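Local atomic coordinates of histidinol dehydrogenase (Elizabethkingia anophelis NUHP1, PDB entry 6AN0), a protein that probably catalyses the two successive NAD-dependent, zinc-requiring oxidations that convert L-histidinol through L-histidinaldehyde into L-histidine, the last step of histidine biosynthesis. Residues P253-G267 and Q284-R298. Numbering follows the deposited sequence. Where two conformers were deposited one is given.
With ZN (zinc ion), chain B.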
# COMPACT_ATOMS: atom_id res chain seq x y z
N PRO A 253 -35.92 10.01 -8.64
CA PRO A 253 -35.19 10.52 -9.82
C PRO A 253 -34.61 11.91 -9.63
O PRO A 253 -33.54 12.20 -10.20
CB PRO A 253 -36.26 10.48 -10.93
CG PRO A 253 -37.15 9.36 -10.51
CD PRO A 253 -37.23 9.46 -9.00
N GLU A 254 -35.26 12.79 -8.87
CA GLU A 254 -34.66 14.10 -8.60
C GLU A 254 -33.36 13.95 -7.83
O GLU A 254 -32.38 14.66 -8.11
CB GLU A 254 -35.62 15.01 -7.82
CG GLU A 254 -35.05 16.42 -7.64
CD GLU A 254 -35.88 17.30 -6.73
OE1 GLU A 254 -36.43 16.78 -5.73
OE2 GLU A 254 -35.97 18.50 -7.01
N PHE A 255 -33.33 13.05 -6.84
CA PHE A 255 -32.12 12.83 -6.05
C PHE A 255 -31.02 12.23 -6.92
O PHE A 255 -29.86 12.65 -6.85
CB PHE A 255 -32.38 11.90 -4.86
CG PHE A 255 -33.32 12.44 -3.81
CD1 PHE A 255 -33.95 13.67 -3.95
CD2 PHE A 255 -33.56 11.69 -2.67
CE1 PHE A 255 -34.80 14.13 -2.97
CE2 PHE A 255 -34.42 12.14 -1.69
CZ PHE A 255 -35.05 13.36 -1.84
N VAL A 256 -31.36 11.21 -7.71
CA VAL A 256 -30.36 10.53 -8.53
C VAL A 256 -29.74 11.49 -9.54
O VAL A 256 -28.52 11.52 -9.72
CB VAL A 256 -30.99 9.30 -9.23
CG1 VAL A 256 -30.03 8.72 -10.26
CG2 VAL A 256 -31.37 8.23 -8.19
N ALA A 257 -30.57 12.30 -10.20
CA ALA A 257 -30.03 13.28 -11.14
C ALA A 257 -29.07 14.25 -10.45
O ALA A 257 -28.00 14.56 -10.99
CB ALA A 257 -31.17 14.05 -11.79
N ALA A 258 -29.44 14.73 -9.26
CA ALA A 258 -28.56 15.64 -8.53
C ALA A 258 -27.24 14.97 -8.15
O ALA A 258 -26.18 15.61 -8.21
CB ALA A 258 -29.28 16.16 -7.28
N ASP A 259 -27.28 13.69 -7.78
CA ASP A 259 -26.05 12.97 -7.45
C ASP A 259 -25.14 12.84 -8.67
O ASP A 259 -23.93 13.09 -8.59
CB ASP A 259 -26.39 11.59 -6.88
CG ASP A 259 -27.09 11.69 -5.52
OD1 ASP A 259 -26.88 12.71 -4.83
OD2 ASP A 259 -27.83 10.76 -5.14
N LEU A 260 -25.71 12.44 -9.81
CA LEU A 260 -24.94 12.38 -11.05
C LEU A 260 -24.31 13.72 -11.37
O LEU A 260 -23.13 13.80 -11.73
CB LEU A 260 -25.83 11.93 -12.21
CG LEU A 260 -26.43 10.53 -12.14
CD1 LEU A 260 -27.37 10.33 -13.31
CD2 LEU A 260 -25.32 9.48 -12.12
N LEU A 261 -25.10 14.80 -11.28
CA LEU A 261 -24.56 16.10 -11.64
C LEU A 261 -23.53 16.58 -10.64
O LEU A 261 -22.61 17.32 -11.01
CB LEU A 261 -25.70 17.11 -11.78
CG LEU A 261 -26.54 16.88 -13.04
CD1 LEU A 261 -27.79 17.73 -13.04
CD2 LEU A 261 -25.72 17.18 -14.29
N SER A 262 -23.64 16.16 -9.37
CA SER A 262 -22.61 16.54 -8.40
C SER A 262 -21.26 15.96 -8.78
O SER A 262 -20.23 16.64 -8.67
CB SER A 262 -23.03 16.11 -6.99
OG SER A 262 -22.99 14.71 -6.81
N GLN A 263 -21.23 14.71 -9.25
CA GLN A 263 -19.97 14.13 -9.71
C GLN A 263 -19.52 14.76 -11.03
O GLN A 263 -18.32 15.01 -11.22
CB GLN A 263 -20.12 12.62 -9.86
CG GLN A 263 -18.85 11.92 -10.34
CD GLN A 263 -17.71 12.14 -9.37
OE1 GLN A 263 -16.74 12.84 -9.67
NE2 GLN A 263 -17.83 11.55 -8.20
N ALA A 264 -20.45 15.02 -11.96
CA ALA A 264 -20.08 15.51 -13.29
C ALA A 264 -19.44 16.89 -13.24
O ALA A 264 -18.55 17.19 -14.04
CB ALA A 264 -21.29 15.56 -14.22
N GLU A 265 -19.87 17.74 -12.30
CA GLU A 265 -19.33 19.10 -12.25
C GLU A 265 -17.89 19.15 -11.76
O GLU A 265 -17.29 20.24 -11.78
CB GLU A 265 -20.22 19.98 -11.37
CG GLU A 265 -19.88 19.86 -9.89
CD GLU A 265 -20.68 20.82 -9.01
OE1 GLU A 265 -21.28 21.77 -9.54
OE2 GLU A 265 -20.70 20.60 -7.78
N HIS A 266 -17.32 18.03 -11.31
CA HIS A 266 -15.94 18.05 -10.83
C HIS A 266 -14.95 18.38 -11.94
O HIS A 266 -13.98 19.11 -11.71
CB HIS A 266 -15.56 16.70 -10.22
CG HIS A 266 -15.68 16.67 -8.73
ND1 HIS A 266 -14.94 17.50 -7.91
CD2 HIS A 266 -16.45 15.91 -7.91
CE1 HIS A 266 -15.25 17.25 -6.65
NE2 HIS A 266 -16.16 16.29 -6.62
N GLY A 267 -15.16 17.84 -13.13
CA GLY A 267 -14.21 17.99 -14.21
C GLY A 267 -14.70 17.37 -15.49
O GLY A 267 -15.54 16.46 -15.48
N GLN A 284 -37.11 9.18 -16.34
CA GLN A 284 -37.40 10.25 -15.38
C GLN A 284 -36.12 10.89 -14.86
O GLN A 284 -36.06 12.12 -14.68
CB GLN A 284 -38.23 9.71 -14.22
CG GLN A 284 -39.70 9.52 -14.53
CD GLN A 284 -40.50 9.15 -13.30
OE1 GLN A 284 -40.38 9.80 -12.25
NE2 GLN A 284 -41.31 8.10 -13.40
N THR A 285 -35.09 10.08 -14.59
CA THR A 285 -33.83 10.61 -14.09
C THR A 285 -33.14 11.48 -15.13
O THR A 285 -32.56 12.52 -14.80
CB THR A 285 -32.91 9.47 -13.65
OG1 THR A 285 -33.58 8.67 -12.66
CG2 THR A 285 -31.62 10.00 -13.08
N LEU A 286 -33.18 11.07 -16.40
CA LEU A 286 -32.55 11.86 -17.45
C LEU A 286 -33.28 13.19 -17.66
O LEU A 286 -32.65 14.21 -17.95
CB LEU A 286 -32.51 11.07 -18.76
CG LEU A 286 -31.51 9.92 -18.76
CD1 LEU A 286 -31.51 9.19 -20.09
CD2 LEU A 286 -30.13 10.45 -18.45
N MET A 287 -34.61 13.18 -17.55
CA MET A 287 -35.35 14.43 -17.60
C MET A 287 -34.92 15.36 -16.48
O MET A 287 -34.75 16.57 -16.70
CB MET A 287 -36.85 14.15 -17.52
CG MET A 287 -37.44 13.44 -18.73
SD MET A 287 -39.17 12.98 -18.50
CE MET A 287 -39.91 14.57 -18.11
N GLN A 288 -34.74 14.82 -15.28
CA GLN A 288 -34.26 15.62 -14.16
C GLN A 288 -32.85 16.14 -14.41
O GLN A 288 -32.52 17.27 -14.06
CB GLN A 288 -34.31 14.80 -12.87
CG GLN A 288 -35.70 14.67 -12.25
CD GLN A 288 -36.16 15.94 -11.54
OE1 GLN A 288 -35.37 16.86 -11.31
NE2 GLN A 288 -37.44 15.99 -11.20
N VAL A 289 -31.99 15.31 -15.02
CA VAL A 289 -30.63 15.74 -15.34
C VAL A 289 -30.68 16.94 -16.27
O VAL A 289 -29.99 17.94 -16.06
CB VAL A 289 -29.82 14.59 -15.96
CG1 VAL A 289 -28.54 15.13 -16.60
CG2 VAL A 289 -29.50 13.54 -14.91
N GLU A 290 -31.50 16.85 -17.33
CA GLU A 290 -31.57 17.94 -18.30
C GLU A 290 -32.05 19.22 -17.64
O GLU A 290 -31.48 20.30 -17.86
CB GLU A 290 -32.49 17.56 -19.46
CG GLU A 290 -31.94 16.46 -20.37
CD GLU A 290 -30.49 16.71 -20.78
OE1 GLU A 290 -29.63 15.86 -20.48
OE2 GLU A 290 -30.21 17.76 -21.40
N ASN A 291 -33.11 19.13 -16.82
CA ASN A 291 -33.65 20.32 -16.17
C ASN A 291 -32.68 20.91 -15.16
O ASN A 291 -32.47 22.13 -15.13
CB ASN A 291 -34.99 19.99 -15.50
CG ASN A 291 -36.10 19.80 -16.50
OD1 ASN A 291 -35.97 20.18 -17.67
ND2 ASN A 291 -37.21 19.22 -16.05
N GLN A 292 -32.07 20.06 -14.33
CA GLN A 292 -31.13 20.56 -13.33
C GLN A 292 -29.85 21.10 -13.95
O GLN A 292 -29.27 22.05 -13.43
CB GLN A 292 -30.79 19.46 -12.32
CG GLN A 292 -31.95 19.06 -11.43
CD GLN A 292 -31.55 18.01 -10.41
OE1 GLN A 292 -30.43 18.02 -9.91
NE2 GLN A 292 -32.47 17.09 -10.11
N LEU A 293 -29.41 20.51 -15.07
CA LEU A 293 -28.18 20.96 -15.71
C LEU A 293 -28.25 22.45 -16.07
O LEU A 293 -27.24 23.16 -15.95
CB LEU A 293 -27.90 20.13 -16.96
CG LEU A 293 -26.65 20.47 -17.76
CD1 LEU A 293 -25.41 20.34 -16.89
CD2 LEU A 293 -26.54 19.58 -18.97
N THR A 294 -29.42 22.93 -16.49
CA THR A 294 -29.56 24.32 -16.90
C THR A 294 -29.21 25.30 -15.79
O THR A 294 -28.89 26.46 -16.07
CB THR A 294 -30.98 24.60 -17.40
OG1 THR A 294 -31.92 24.35 -16.34
CG2 THR A 294 -31.33 23.73 -18.59
N GLN A 295 -29.27 24.87 -14.53
CA GLN A 295 -29.06 25.76 -13.40
C GLN A 295 -27.64 25.73 -12.86
O GLN A 295 -27.34 26.46 -11.90
CB GLN A 295 -30.05 25.40 -12.29
CG GLN A 295 -31.50 25.38 -12.75
CD GLN A 295 -31.96 26.72 -13.31
OE1 GLN A 295 -31.92 27.74 -12.63
NE2 GLN A 295 -32.41 26.72 -14.56
N LEU A 296 -26.74 24.92 -13.44
CA LEU A 296 -25.40 24.76 -12.88
C LEU A 296 -24.48 25.85 -13.39
O LEU A 296 -24.32 25.98 -14.61
CB LEU A 296 -24.82 23.40 -13.25
CG LEU A 296 -25.44 22.11 -12.70
CD1 LEU A 296 -24.45 20.97 -12.88
CD2 LEU A 296 -25.84 22.27 -11.25
N PRO A 297 -23.84 26.63 -12.52
CA PRO A 297 -22.79 27.53 -13.02
C PRO A 297 -21.70 26.79 -13.78
O PRO A 297 -21.15 27.33 -14.74
CB PRO A 297 -22.25 28.18 -11.73
CG PRO A 297 -23.37 28.08 -10.77
CD PRO A 297 -24.05 26.77 -11.07
N ARG A 298 -21.40 25.55 -13.39
CA ARG A 298 -20.42 24.71 -14.07
C ARG A 298 -21.05 23.81 -15.12
O ARG A 298 -20.55 22.69 -15.34
CB ARG A 298 -19.65 23.88 -13.04
CG ARG A 298 -18.88 24.73 -12.04
CD ARG A 298 -18.39 23.91 -10.87
NE ARG A 298 -17.42 22.89 -11.26
CZ ARG A 298 -16.11 23.09 -11.31
NH1 ARG A 298 -15.61 24.28 -11.02
NH2 ARG A 298 -15.30 22.10 -11.67
ZN ZN B . -17.19 15.59 -4.95
O HOH W 1 -21.89 24.40 -10.80
O HOH W 2 -18.26 14.33 -6.14
O HOH W 3 -15.93 13.76 -4.77
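Leu-261 lies across the helix of Gln-292, its CD1 packed 3.5 Å from Gln-292 CB while CD2 reaches Val-289 CG1 and, at 4.1 Å, Leu-293 CD1. Leu-296 CD1 meets the base of the same leucine. The Gln-292 chain runs extended beyond CG, which carries its amide to helix 253-264: NE2 donates to Glu-254 O over 3.1 Å, in the carbonyl plane and on a lone pair, at an N-H...O angle of 163°. That oxygen also accepts from Ala-258 N. A second NE2 bond, to Gln-288 OE1, fixes the rotation of the amide, and Gln-292 OE1 rests 3.4 Å from Ala-258 CB. Knobs-into-holes packing is met nearby, where Ala-257 sits among Thr-285, Gln-288, Val-289 and Gln-292; the short side chain fits axes only 8.0 Å apart, crossing at -55°. Both helices belong to consecutive beta-alpha units of the six-stranded parallel sheet, joined through strand 271-276. Beyond helix 284-293, Arg-298 bends at chi3 (64°) so that NE and NH2 both bind Glu-265 O, each at 2.7 Å, with the oxygen near the guanidinium plane. Glu-265 OE1 is joined through a water to Arg-298 N, and OE2 bonds His-423 of the second subunit. His-266 NE2 binds the zinc ion at 2.1 Å, together with Asp-364 and that His-423.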